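Local coordinates for protein Rho guanine nucleotide exchange factor 12 (Homo sapiens, PDB 1TXD) that acts as a guanine nucleotide exchange factor for the RhoA GTPase, its DH and PH domains being the part in this chain, at residues E57-P62 against D142-T147; I101-L106 against R194-K199; A120-C125 against N209-A214; T277-D282 against D362-M367. The protein carries 1 engineered substitution. One frame throughout, in Å; residues are numbered along the deposited sequence.

Interaction 1: E57-P62 against D142-T147; sequences EGILSP and DSRFQT
Ile-59 and Leu-60 make a mainly apolar contact with Arg-144 and Phe-145 in the helical DH domain. The first pair lies in the turn between helix 20-57 and helix 62-69, the second in the first turn of helix 143-154. Ile-59 CG2 sits near the plane of the Phe-145 ring at its edge, 3.6 Å from Phe-145 CB. Leu-60 CD1 and CD2 both come to the CD1-CE1 bond of Phe-145, obliquely to the ring, with Leu-60 CD2 at 3.7 Å from Phe-145 CD1. Ile-59 CD1 is placed over one face of the Arg-144 guanidinium, but the modelled spacing is short and doubtful. Asp-142 is the N-cap of helix 143-154. Its OD1 accepts from Arg-144 N at 2.9 Å, and the donor stands well above the carboxylate plane. With chi1 near -179° the Asp-142 carboxylate swings away from its own backbone N, and OD2 faces the turn. There a water donates to Asp-142 OD2 and, at 2.7 Å, to Ile-59 O. Were this aspartate an alanine, Arg-144 N would probably lose its capping acceptor and the water one of its two. Leu-60 also packs on Leu-65 and Ile-68 of helix 62-69, and Phe-145 reaches the same Ile-68. The two segments are therefore joined by hydrocarbon contacts and one bridging water, and the polar work of Asp-142 is split between its own helix and that water.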
loop_
_atom_site.group_PDB
_atom_site.type_symbol
_atom_site.label_atom_id
_atom_site.label_comp_id
_atom_site.label_asym_id
_atom_site.label_seq_id
_atom_site.Cartn_x
_atom_site.Cartn_y
_atom_site.Cartn_z
ATOM N N GLU A 57 -24.704 -2.040 13.784
ATOM C CA GLU A 57 -24.619 -2.029 15.249
ATOM C C GLU A 57 -24.263 -0.624 15.733
ATOM O O GLU A 57 -24.502 -0.276 16.867
ATOM C CB GLU A 57 -23.661 -3.130 15.771
ATOM C CG GLU A 57 -24.419 -4.468 15.921
ATOM C CD GLU A 57 -23.559 -5.723 16.107
ATOM O OE1 GLU A 57 -24.032 -6.803 15.697
ATOM O OE2 GLU A 57 -22.426 -5.664 16.654
ATOM N N GLY A 58 -23.706 0.194 14.848
ATOM C CA GLY A 58 -23.396 1.579 15.193
ATOM C C GLY A 58 -22.225 1.756 16.130
ATOM O O GLY A 58 -22.130 2.795 16.758
ATOM N N ILE A 59 -21.345 0.753 16.184
ATOM C CA ILE A 59 -20.167 0.716 17.045
ATOM C C ILE A 59 -19.097 1.721 16.617
ATOM O O ILE A 59 -18.384 2.245 17.479
ATOM C CB ILE A 59 -19.448 -0.719 16.952
ATOM C CG1 ILE A 59 -20.304 -1.866 17.409
ATOM C CG2 ILE A 59 -18.095 -0.714 17.653
ATOM C CD1 ILE A 59 -21.146 -1.565 18.598
ATOM N N LEU A 60 -18.912 1.861 15.295
ATOM C CA LEU A 60 -17.972 2.801 14.724
ATOM C C LEU A 60 -18.609 4.113 14.294
ATOM O O LEU A 60 -19.776 4.202 13.960
ATOM C CB LEU A 60 -17.221 2.206 13.539
ATOM C CG LEU A 60 -16.504 0.858 13.835
ATOM C CD1 LEU A 60 -16.052 0.288 12.557
ATOM C CD2 LEU A 60 -15.400 1.025 14.816
ATOM N N SER A 61 -17.808 5.149 14.359
ATOM C CA SER A 61 -18.187 6.494 13.889
ATOM C C SER A 61 -18.093 6.558 12.371
ATOM O O SER A 61 -17.441 5.689 11.775
ATOM C CB SER A 61 -17.260 7.502 14.518
ATOM O OG SER A 61 -15.993 7.450 13.918
ATOM N N PRO A 62 -18.639 7.610 11.750
ATOM C CA PRO A 62 -18.491 7.792 10.309
ATOM C C PRO A 62 -17.014 7.767 9.913
ATOM O O PRO A 62 -16.681 7.090 8.972
ATOM C CB PRO A 62 -19.164 9.157 10.040
ATOM C CG PRO A 62 -20.258 9.214 11.066
ATOM C CD PRO A 62 -19.533 8.637 12.316
ATOM N N ASP A 142 -11.806 -0.110 22.445
ATOM C CA ASP A 142 -13.288 -0.268 22.485
ATOM C C ASP A 142 -13.769 -1.729 22.593
ATOM O O ASP A 142 -13.911 -2.431 21.560
ATOM C CB ASP A 142 -13.895 0.343 21.236
ATOM C CG ASP A 142 -15.382 0.234 21.215
ATOM O OD1 ASP A 142 -16.053 -0.232 22.188
ATOM O OD2 ASP A 142 -15.985 0.627 20.253
ATOM N N SER A 143 -14.095 -2.157 23.810
ATOM C CA SER A 143 -14.629 -3.478 24.047
ATOM C C SER A 143 -15.714 -3.935 23.064
ATOM O O SER A 143 -15.747 -5.087 22.700
ATOM C CB SER A 143 -15.225 -3.575 25.460
ATOM O OG SER A 143 -14.140 -3.724 26.309
ATOM N N ARG A 144 -16.602 -3.037 22.684
ATOM C CA ARG A 144 -17.721 -3.408 21.833
ATOM C C ARG A 144 -17.254 -3.804 20.443
ATOM O O ARG A 144 -17.864 -4.673 19.816
ATOM C CB ARG A 144 -18.732 -2.288 21.735
ATOM C CG ARG A 144 -19.006 -1.611 23.038
ATOM C CD ARG A 144 -20.280 -0.816 23.063
ATOM N NE ARG A 144 -21.385 -1.483 22.378
ATOM C CZ ARG A 144 -22.147 -0.920 21.426
ATOM N NH1 ARG A 144 -21.914 0.336 21.002
ATOM N NH2 ARG A 144 -23.142 -1.622 20.879
ATOM N N PHE A 145 -16.143 -3.206 19.981
ATOM C CA PHE A 145 -15.637 -3.509 18.660
ATOM C C PHE A 145 -14.731 -4.746 18.731
ATOM O O PHE A 145 -14.691 -5.560 17.801
ATOM C CB PHE A 145 -14.860 -2.320 18.110
ATOM C CG PHE A 145 -14.247 -2.575 16.773
ATOM C CD1 PHE A 145 -15.026 -2.556 15.633
ATOM C CD2 PHE A 145 -12.906 -2.856 16.653
ATOM C CE1 PHE A 145 -14.493 -2.791 14.391
ATOM C CE2 PHE A 145 -12.357 -3.078 15.421
ATOM C CZ PHE A 145 -13.151 -3.043 14.275
ATOM N N GLN A 146 -13.969 -4.875 19.813
ATOM C CA GLN A 146 -13.227 -6.124 20.034
ATOM C C GLN A 146 -14.214 -7.314 20.012
ATOM O O GLN A 146 -13.972 -8.349 19.356
ATOM C CB GLN A 146 -12.421 -6.089 21.330
ATOM C CG GLN A 146 -11.223 -7.025 21.330
ATOM C CD GLN A 146 -11.621 -8.461 21.638
ATOM O OE1 GLN A 146 -12.643 -8.673 22.266
ATOM N NE2 GLN A 146 -10.878 -9.432 21.104
ATOM N N THR A 147 -15.314 -7.175 20.740
ATOM C CA THR A 147 -16.311 -8.235 20.775
ATOM C C THR A 147 -16.830 -8.498 19.387
ATOM O O THR A 147 -16.803 -9.629 18.904
ATOM C CB THR A 147 -17.490 -7.883 21.721
ATOM O OG1 THR A 147 -17.024 -7.781 23.066
ATOM C CG2 THR A 147 -18.517 -9.050 21.817
HETATM O O HOH W 1 -17.773 2.387 20.147
#

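Interaction 2: I101-L106 against R194-K199; sequences IGEDLL and REKVKK
The carboxylate of Glu-103 is the flat group that meets the other segment, and Lys-196 reaches it at one oxygen. Lys-196 NZ stands 2.8 Å from Glu-103 OE1, nearly in line with the C-O bond, and makes a hydrogen-bonded salt bridge. Glu-103 starts out pointing away from the partner helix. A bend at its second torsion (chi2 63°) brings the carboxylate back within reach. Lys-196 is extended until its last torsion. Beside this bridge the contact is apolar. Leu-106 crosses the Lys-196 chain at about a right angle, and Leu-106 CD1 lies 3.9 Å from Lys-196 CG. Its other methyl, Leu-106 CD2, lies 3.8 Å from Lys-196 O and also meets the CG of Lys-199. This is a near-parallel helix pair in the DH bundle, helix 102-109 against the long helix 191-230. The segment axes come within 8.1 Å at an angle of 23°. Gly-102 allows this spacing, because a beta carbon there would clash with Lys-196 CB. Gly-102 CA instead lies 3.8 Å from Lys-196 CB and 4.0 Å from Val-197 CG2. On the buried side, Leu-105 CD1 touches the same Val-197 CG2 at 4.0 Å. Leu-105 continues onto Leu-32 of helix 20-57, while Val-197 packs on Ile-184 and Ala-185 of helix 169-186. At the start of helix 102-109, the backbone nitrogens of Ile-101 and Gly-102 both donate to Glu-193 OE1, from helix 191-230.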
loop_
_atom_site.group_PDB
_atom_site.type_symbol
_atom_site.label_atom_id
_atom_site.label_comp_id
_atom_site.label_asym_id
_atom_site.label_seq_id
_atom_site.Cartn_x
_atom_site.Cartn_y
_atom_site.Cartn_z
ATOM N N ILE A 101 -11.909 -13.195 -27.281
ATOM C CA ILE A 101 -12.009 -12.504 -25.985
ATOM C C ILE A 101 -11.122 -11.256 -25.827
ATOM O O ILE A 101 -11.324 -10.475 -24.913
ATOM C CB ILE A 101 -11.745 -13.489 -24.834
ATOM C CG1 ILE A 101 -12.599 -13.131 -23.639
ATOM C CG2 ILE A 101 -10.246 -13.524 -24.439
ATOM C CD1 ILE A 101 -12.089 -13.671 -22.373
ATOM N N GLY A 102 -10.161 -11.059 -26.723
ATOM C CA GLY A 102 -9.249 -9.935 -26.635
ATOM C C GLY A 102 -9.999 -8.633 -26.433
ATOM O O GLY A 102 -9.625 -7.820 -25.592
ATOM N N GLU A 103 -11.077 -8.448 -27.185
ATOM C CA GLU A 103 -11.779 -7.186 -27.198
ATOM C C GLU A 103 -12.463 -6.948 -25.857
ATOM O O GLU A 103 -12.514 -5.821 -25.376
ATOM C CB GLU A 103 -12.795 -7.139 -28.357
ATOM C CG GLU A 103 -13.159 -5.731 -28.802
ATOM C CD GLU A 103 -11.973 -4.945 -29.359
ATOM O OE1 GLU A 103 -11.357 -5.405 -30.358
ATOM O OE2 GLU A 103 -11.663 -3.863 -28.809
ATOM N N ASP A 104 -12.965 -8.022 -25.256
ATOM C CA ASP A 104 -13.578 -7.937 -23.933
ATOM C C ASP A 104 -12.525 -7.557 -22.892
ATOM O O ASP A 104 -12.737 -6.692 -22.097
ATOM C CB ASP A 104 -14.253 -9.246 -23.556
ATOM C CG ASP A 104 -15.203 -9.708 -24.602
ATOM O OD1 ASP A 104 -16.137 -8.949 -24.931
ATOM O OD2 ASP A 104 -15.064 -10.805 -25.177
ATOM N N LEU A 105 -11.370 -8.189 -22.966
ATOM C CA LEU A 105 -10.263 -7.875 -22.082
ATOM C C LEU A 105 -9.823 -6.433 -22.214
ATOM O O LEU A 105 -9.454 -5.798 -21.229
ATOM C CB LEU A 105 -9.095 -8.803 -22.368
ATOM C CG LEU A 105 -9.351 -10.288 -22.115
ATOM C CD1 LEU A 105 -8.129 -11.016 -22.534
ATOM C CD2 LEU A 105 -9.645 -10.579 -20.669
ATOM N N LEU A 106 -9.902 -5.907 -23.424
ATOM C CA LEU A 106 -9.605 -4.512 -23.666
ATOM C C LEU A 106 -10.671 -3.561 -23.100
ATOM O O LEU A 106 -10.336 -2.490 -22.623
ATOM C CB LEU A 106 -9.379 -4.258 -25.170
ATOM C CG LEU A 106 -7.990 -4.695 -25.653
ATOM C CD1 LEU A 106 -7.764 -4.353 -27.170
ATOM C CD2 LEU A 106 -6.858 -4.106 -24.793
ATOM N N ARG A 194 -4.394 -12.466 -30.352
ATOM C CA ARG A 194 -3.295 -12.523 -29.397
ATOM C C ARG A 194 -2.738 -11.146 -29.075
ATOM O O ARG A 194 -2.439 -10.865 -27.916
ATOM C CB ARG A 194 -2.156 -13.420 -29.875
ATOM C CG ARG A 194 -0.904 -13.436 -28.965
ATOM C CD ARG A 194 0.416 -13.701 -29.699
ATOM N NE ARG A 194 0.656 -15.133 -29.835
ATOM C CZ ARG A 194 0.775 -15.805 -30.997
ATOM N NH1 ARG A 194 0.695 -15.197 -32.192
ATOM N NH2 ARG A 194 0.993 -17.119 -30.967
ATOM N N GLU A 195 -2.598 -10.292 -30.083
ATOM C CA GLU A 195 -2.093 -8.939 -29.836
ATOM C C GLU A 195 -2.950 -8.141 -28.840
ATOM O O GLU A 195 -2.430 -7.355 -28.085
ATOM C CB GLU A 195 -1.948 -8.142 -31.134
ATOM C CG GLU A 195 -0.660 -7.316 -31.238
ATOM C CD GLU A 195 0.535 -7.934 -30.505
ATOM O OE1 GLU A 195 1.066 -8.974 -30.946
ATOM O OE2 GLU A 195 0.936 -7.381 -29.458
ATOM N N LYS A 196 -4.257 -8.349 -28.895
ATOM C CA LYS A 196 -5.202 -7.685 -28.037
ATOM C C LYS A 196 -5.068 -8.195 -26.608
ATOM O O LYS A 196 -5.114 -7.403 -25.636
ATOM C CB LYS A 196 -6.622 -7.949 -28.518
ATOM C CG LYS A 196 -6.996 -7.165 -29.751
ATOM C CD LYS A 196 -8.188 -7.800 -30.449
ATOM C CE LYS A 196 -8.382 -7.212 -31.850
ATOM N NZ LYS A 196 -9.820 -6.965 -32.133
ATOM N N VAL A 197 -4.929 -9.513 -26.481
ATOM C CA VAL A 197 -4.798 -10.146 -25.179
ATOM C C VAL A 197 -3.560 -9.587 -24.514
ATOM O O VAL A 197 -3.651 -9.108 -23.370
ATOM C CB VAL A 197 -4.742 -11.688 -25.254
ATOM C CG1 VAL A 197 -4.395 -12.292 -23.899
ATOM C CG2 VAL A 197 -6.094 -12.261 -25.708
ATOM N N LYS A 198 -2.429 -9.596 -25.226
ATOM C CA LYS A 198 -1.170 -9.085 -24.663
ATOM C C LYS A 198 -1.212 -7.589 -24.355
ATOM O O LYS A 198 -0.526 -7.139 -23.435
ATOM C CB LYS A 198 0.017 -9.372 -25.575
ATOM C CG LYS A 198 0.426 -10.826 -25.569
ATOM C CD LYS A 198 1.564 -11.112 -26.556
ATOM C CE LYS A 198 2.948 -10.812 -25.961
ATOM N NZ LYS A 198 4.032 -11.335 -26.874
ATOM N N LYS A 199 -2.000 -6.823 -25.117
ATOM C CA LYS A 199 -2.138 -5.392 -24.858
ATOM C C LYS A 199 -2.862 -5.180 -23.500
ATOM O O LYS A 199 -2.390 -4.421 -22.661
ATOM C CB LYS A 199 -2.867 -4.691 -26.020
ATOM C CG LYS A 199 -3.254 -3.192 -25.795
ATOM C CD LYS A 199 -3.362 -2.439 -27.131
ATOM C CE LYS A 199 -4.508 -1.398 -27.188
ATOM N NZ LYS A 199 -4.536 -0.497 -26.008
#

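Interaction 3: A120-C125 against N209-A214; sequences AAATFC and NFVNQA. Engineered in segment 209-214: Phe-210 (natural residue Tyr).
Val-211 has CG1 anti to the backbone N (chi1 169°), which spreads its two methyls over Ala-121, Ala-122 and Cys-125. The Phe-210 side chain takes the same extended first torsion (chi1 178°), which carries its ring to Ala-122. The contact is a near-parallel helix pair in the DH bundle, helix 112-126 against helix 191-230. The segment axes approach to 8.7 Å at an angle of 28°. Alanines on both helices permit this closeness, and the alpha carbons of Ala-122 and Val-211 are 4.6 Å apart. Val-211 CG2 lies 4.0 Å from Ala-121 CB and 3.8 Å from Ala-122 N. Its other branch, Val-211 CG1, lies 3.9 Å from Cys-125 CB. With only a beta carbon here, as in an alanine, a gap is likely to open beside Ala-121 and Cys-125. Phe-210 is engineered, the natural residue being tyrosine. Its ring makes a cation-pi contact with Lys-118 and meets the ring of His-119, both on helix 112-126. Ala-121 and Cys-125 also face helix 169-186, through Leu-174 and Gln-170 respectively, so a third helix backs the pair. Ala-122 CB also touches Ala-214 CB, at 4.2 Å, and Phe-210 CE1, at 3.7 Å, obliquely to the ring.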
loop_
_atom_site.group_PDB
_atom_site.type_symbol
_atom_site.label_atom_id
_atom_site.label_comp_id
_atom_site.label_asym_id
_atom_site.label_seq_id
_atom_site.Cartn_x
_atom_site.Cartn_y
_atom_site.Cartn_z
ATOM N N ALA A 120 -10.074 2.783 -8.174
ATOM C CA ALA A 120 -10.823 2.222 -7.064
ATOM C C ALA A 120 -9.888 1.344 -6.250
ATOM O O ALA A 120 -9.830 1.451 -5.018
ATOM C CB ALA A 120 -12.006 1.450 -7.536
ATOM N N ALA A 121 -9.139 0.493 -6.923
ATOM C CA ALA A 121 -8.191 -0.345 -6.210
ATOM C C ALA A 121 -7.098 0.477 -5.511
ATOM O O ALA A 121 -6.511 0.034 -4.487
ATOM C CB ALA A 121 -7.528 -1.356 -7.150
ATOM N N ALA A 122 -6.761 1.622 -6.078
ATOM C CA ALA A 122 -5.651 2.454 -5.507
ATOM C C ALA A 122 -6.110 3.041 -4.185
ATOM O O ALA A 122 -5.326 3.139 -3.226
ATOM C CB ALA A 122 -5.228 3.625 -6.468
ATOM N N THR A 123 -7.383 3.414 -4.148
ATOM C CA THR A 123 -8.002 3.971 -2.940
ATOM C C THR A 123 -8.147 2.877 -1.848
ATOM O O THR A 123 -7.647 3.042 -0.713
ATOM C CB THR A 123 -9.344 4.595 -3.291
ATOM O OG1 THR A 123 -9.119 5.768 -4.098
ATOM C CG2 THR A 123 -10.076 5.087 -2.082
ATOM N N PHE A 124 -8.837 1.773 -2.176
ATOM C CA PHE A 124 -8.892 0.644 -1.243
ATOM C C PHE A 124 -7.507 0.197 -0.775
ATOM O O PHE A 124 -7.221 0.196 0.407
ATOM C CB PHE A 124 -9.662 -0.539 -1.759
ATOM C CG PHE A 124 -9.931 -1.556 -0.705
ATOM C CD1 PHE A 124 -10.889 -1.343 0.226
ATOM C CD2 PHE A 124 -9.270 -2.754 -0.684
ATOM C CE1 PHE A 124 -11.152 -2.267 1.210
ATOM C CE2 PHE A 124 -9.550 -3.680 0.300
ATOM C CZ PHE A 124 -10.490 -3.440 1.222
ATOM N N CYS A 125 -6.629 -0.133 -1.683
ATOM C CA CYS A 125 -5.408 -0.777 -1.306
ATOM C C CYS A 125 -4.379 0.134 -0.598
ATOM O O CYS A 125 -3.597 -0.333 0.206
ATOM C CB CYS A 125 -4.729 -1.418 -2.546
ATOM S SG CYS A 125 -5.682 -2.686 -3.431
ATOM N N ASN A 209 1.059 -1.378 -11.342
ATOM C CA ASN A 209 2.085 -0.399 -11.005
ATOM C C ASN A 209 1.557 0.907 -10.407
ATOM O O ASN A 209 2.224 1.478 -9.549
ATOM C CB ASN A 209 2.968 -0.072 -12.222
ATOM C CG ASN A 209 3.811 -1.250 -12.657
ATOM O OD1 ASN A 209 3.858 -1.588 -13.847
ATOM N ND2 ASN A 209 4.485 -1.886 -11.700
ATOM N N PHE A 210 0.377 1.365 -10.859
ATOM C CA PHE A 210 -0.271 2.586 -10.349
ATOM C C PHE A 210 -0.777 2.309 -8.955
ATOM O O PHE A 210 -0.741 3.144 -8.074
ATOM C CB PHE A 210 -1.461 2.978 -11.257
ATOM C CG PHE A 210 -2.248 4.226 -10.805
ATOM C CD1 PHE A 210 -3.361 4.114 -9.998
ATOM C CD2 PHE A 210 -1.877 5.503 -11.256
ATOM C CE1 PHE A 210 -4.109 5.266 -9.608
ATOM C CE2 PHE A 210 -2.595 6.652 -10.881
ATOM C CZ PHE A 210 -3.725 6.524 -10.037
ATOM N N VAL A 211 -1.327 1.127 -8.756
ATOM C CA VAL A 211 -1.808 0.789 -7.434
ATOM C C VAL A 211 -0.626 0.647 -6.485
ATOM O O VAL A 211 -0.594 1.285 -5.449
ATOM C CB VAL A 211 -2.670 -0.399 -7.451
ATOM C CG1 VAL A 211 -2.943 -0.885 -5.986
ATOM C CG2 VAL A 211 -3.947 0.002 -8.146
ATOM N N ASN A 212 0.366 -0.131 -6.872
ATOM C CA ASN A 212 1.581 -0.282 -6.060
ATOM C C ASN A 212 2.261 1.014 -5.638
ATOM O O ASN A 212 2.915 1.055 -4.599
ATOM C CB ASN A 212 2.633 -1.165 -6.763
ATOM C CG ASN A 212 2.357 -2.660 -6.595
ATOM O OD1 ASN A 212 1.551 -3.077 -5.743
ATOM N ND2 ASN A 212 2.993 -3.472 -7.428
ATOM N N GLN A 213 2.170 2.052 -6.459
ATOM C CA GLN A 213 2.922 3.278 -6.201
ATOM C C GLN A 213 2.135 4.089 -5.159
ATOM O O GLN A 213 2.686 4.699 -4.267
ATOM C CB GLN A 213 3.149 4.019 -7.539
ATOM C CG GLN A 213 3.991 5.271 -7.519
ATOM C CD GLN A 213 5.175 5.188 -6.569
ATOM O OE1 GLN A 213 6.063 4.352 -6.760
ATOM N NE2 GLN A 213 5.186 6.048 -5.540
ATOM N N ALA A 214 0.815 4.037 -5.271
ATOM C CA ALA A 214 -0.060 4.658 -4.312
ATOM C C ALA A 214 0.126 3.991 -2.957
ATOM O O ALA A 214 0.045 4.650 -1.939
ATOM C CB ALA A 214 -1.540 4.540 -4.780
#

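Interaction 4: T277-D282 against D362-M367; sequences TLLLED and DLICRM
Leu-279 carries the apolar part of this contact, reaching from its strand to Leu-363, Ile-364 and Met-367 of the C-terminal helix. A first torsion of 172° points the Leu-279 branch at the helix, where its two methyls divide the partners. Leu-279 CD2 lies 3.6 Å from Leu-363 CB. The same methyl, Leu-279 CD2, is 4.0 Å from Ile-364 CG1. The other methyl, Leu-279 CD1, is 4.2 Å from Met-367 CG. Backbone oxygens of the strand end meet the start of the Met-367 side chain. Glu-281 O is 3.9 Å from Met-367 CB, and Leu-280 O is a little farther from its CG. Bends at chi2 (-58°) and chi3 then lead the end of the methionine away from the strand. No salt bridge joins the two segments. Arg-366 NH2 pairs with Asp-362 OD2 at 3.1 Å, one turn apart on the helix, and Asp-282 pairs with Arg-255. The arrangement is that of the PH fold, in which a C-terminal helix packs against one end of a beta sandwich. Strand 275-280 lies between strands 257-266 and 283-290, both antiparallel to it. Trp-360, from the same C-terminal helix, packs on Leu-279. Leu-284 of strand 283-290 touches both Leu-279 and Ile-364. Leu-363 reaches His-259 of strand 257-266, and Leu-319 in a loop touches Leu-279 and Met-367.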
loop_
_atom_site.group_PDB
_atom_site.type_symbol
_atom_site.label_atom_id
_atom_site.label_comp_id
_atom_site.label_asym_id
_atom_site.label_seq_id
_atom_site.Cartn_x
_atom_site.Cartn_y
_atom_site.Cartn_z
ATOM N N THR A 277 16.373 8.913 14.047
ATOM C CA THR A 277 16.424 10.200 13.370
ATOM C C THR A 277 15.585 10.152 12.126
ATOM O O THR A 277 15.530 9.130 11.472
ATOM C CB THR A 277 17.909 10.503 12.984
ATOM O OG1 THR A 277 18.652 10.778 14.169
ATOM C CG2 THR A 277 18.033 11.768 12.139
ATOM N N LEU A 278 14.966 11.264 11.770
ATOM C CA LEU A 278 14.107 11.288 10.614
ATOM C C LEU A 278 14.459 12.425 9.717
ATOM O O LEU A 278 14.338 13.579 10.105
ATOM C CB LEU A 278 12.648 11.458 11.034
ATOM C CG LEU A 278 12.091 10.646 12.210
ATOM C CD1 LEU A 278 10.680 11.124 12.452
ATOM C CD2 LEU A 278 12.148 9.126 12.014
ATOM N N LEU A 279 14.901 12.094 8.511
ATOM C CA LEU A 279 15.041 13.073 7.434
ATOM C C LEU A 279 13.707 13.289 6.714
ATOM O O LEU A 279 13.230 12.397 6.010
ATOM C CB LEU A 279 16.084 12.602 6.421
ATOM C CG LEU A 279 16.216 13.428 5.143
ATOM C CD1 LEU A 279 16.353 14.922 5.449
ATOM C CD2 LEU A 279 17.434 12.937 4.357
ATOM N N LEU A 280 13.133 14.476 6.884
ATOM C CA LEU A 280 11.910 14.888 6.198
ATOM C C LEU A 280 12.230 15.868 5.075
ATOM O O LEU A 280 13.393 16.197 4.848
ATOM C CB LEU A 280 10.934 15.528 7.193
ATOM C CG LEU A 280 10.751 14.785 8.514
ATOM C CD1 LEU A 280 9.647 15.452 9.354
ATOM C CD2 LEU A 280 10.417 13.320 8.281
ATOM N N GLU A 281 11.194 16.342 4.380
ATOM C CA GLU A 281 11.367 17.206 3.204
ATOM C C GLU A 281 12.267 18.406 3.491
ATOM O O GLU A 281 13.118 18.771 2.672
ATOM C CB GLU A 281 10.008 17.720 2.699
ATOM C CG GLU A 281 9.518 17.074 1.406
ATOM C CD GLU A 281 8.035 17.316 1.143
ATOM O OE1 GLU A 281 7.493 18.328 1.644
ATOM O OE2 GLU A 281 7.406 16.494 0.437
ATOM N N ASP A 282 12.056 19.012 4.657
ATOM C CA ASP A 282 12.617 20.320 4.975
ATOM C C ASP A 282 13.298 20.406 6.339
ATOM O O ASP A 282 13.877 21.435 6.658
ATOM C CB ASP A 282 11.519 21.389 4.861
ATOM C CG ASP A 282 10.472 21.302 5.975
ATOM O OD1 ASP A 282 10.381 20.264 6.665
ATOM O OD2 ASP A 282 9.689 22.238 6.228
ATOM N N ASP A 362 24.266 11.760 1.473
ATOM C CA ASP A 362 23.795 12.015 0.115
ATOM C C ASP A 362 22.371 12.565 0.114
ATOM O O ASP A 362 22.053 13.458 -0.675
ATOM C CB ASP A 362 23.869 10.746 -0.748
ATOM C CG ASP A 362 25.221 10.575 -1.443
ATOM O OD1 ASP A 362 26.233 11.140 -0.978
ATOM O OD2 ASP A 362 25.367 9.881 -2.471
ATOM N N LEU A 363 21.527 12.046 1.006
ATOM C CA LEU A 363 20.129 12.442 1.042
ATOM C C LEU A 363 19.925 13.773 1.749
ATOM O O LEU A 363 19.150 14.592 1.274
ATOM C CB LEU A 363 19.273 11.353 1.682
ATOM C CG LEU A 363 19.171 10.081 0.843
ATOM C CD1 LEU A 363 18.492 8.989 1.658
ATOM C CD2 LEU A 363 18.421 10.335 -0.467
ATOM N N ILE A 364 20.616 14.004 2.864
ATOM C CA ILE A 364 20.481 15.280 3.567
ATOM C C ILE A 364 20.845 16.424 2.619
ATOM O O ILE A 364 20.140 17.422 2.548
ATOM C CB ILE A 364 21.342 15.325 4.850
ATOM C CG1 ILE A 364 20.755 14.424 5.926
ATOM C CG2 ILE A 364 21.426 16.753 5.413
ATOM C CD1 ILE A 364 21.725 14.110 7.034
ATOM N N CYS A 365 21.944 16.255 1.884
ATOM C CA CYS A 365 22.414 17.238 0.905
ATOM C C CYS A 365 21.465 17.393 -0.285
ATOM O O CYS A 365 21.305 18.487 -0.813
ATOM C CB CYS A 365 23.801 16.844 0.404
ATOM S SG CYS A 365 25.053 16.830 1.705
ATOM N N ARG A 366 20.851 16.296 -0.713
ATOM C CA ARG A 366 19.836 16.352 -1.763
ATOM C C ARG A 366 18.667 17.237 -1.322
ATOM O O ARG A 366 18.240 18.124 -2.061
ATOM C CB ARG A 366 19.325 14.946 -2.124
ATOM C CG ARG A 366 20.089 14.290 -3.277
ATOM C CD ARG A 366 19.912 12.765 -3.376
ATOM N NE ARG A 366 21.188 12.073 -3.580
ATOM C CZ ARG A 366 21.342 10.748 -3.642
ATOM N NH1 ARG A 366 20.302 9.925 -3.529
ATOM N NH2 ARG A 366 22.561 10.242 -3.834
ATOM N N MET A 367 18.182 17.003 -0.105
ATOM C CA MET A 367 17.054 17.748 0.444
ATOM C C MET A 367 17.432 19.174 0.826
ATOM O O MET A 367 16.614 20.086 0.703
ATOM C CB MET A 367 16.489 17.027 1.673
ATOM C CG MET A 367 15.889 15.664 1.373
ATOM S SD MET A 367 14.531 15.712 0.158
ATOM C CE MET A 367 15.253 14.770 -1.228
#

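Interactions 1, 2 and 3 lie in the DH domain, and interaction 4 lies in the PH domain. Along the chain the first three interleave: their first segments come in order before their second segments. Interaction 4 follows after all three. Interactions 2 and 3 share helix 191-230, with centres about 23 Å apart, and pair it with the consecutive helices 102-109 and 112-126. Interaction 1 is remote, its centre about 46 Å from that of interaction 2 and about 28 Å from that of interaction 3. The centres of interactions 3 and 4 are about 26 Å apart. Helix 191-230 carries interactions 2 and 3 at separate points along the DH bundle. The chain then continues into the PH domain, and the contacts hold the two domains separately.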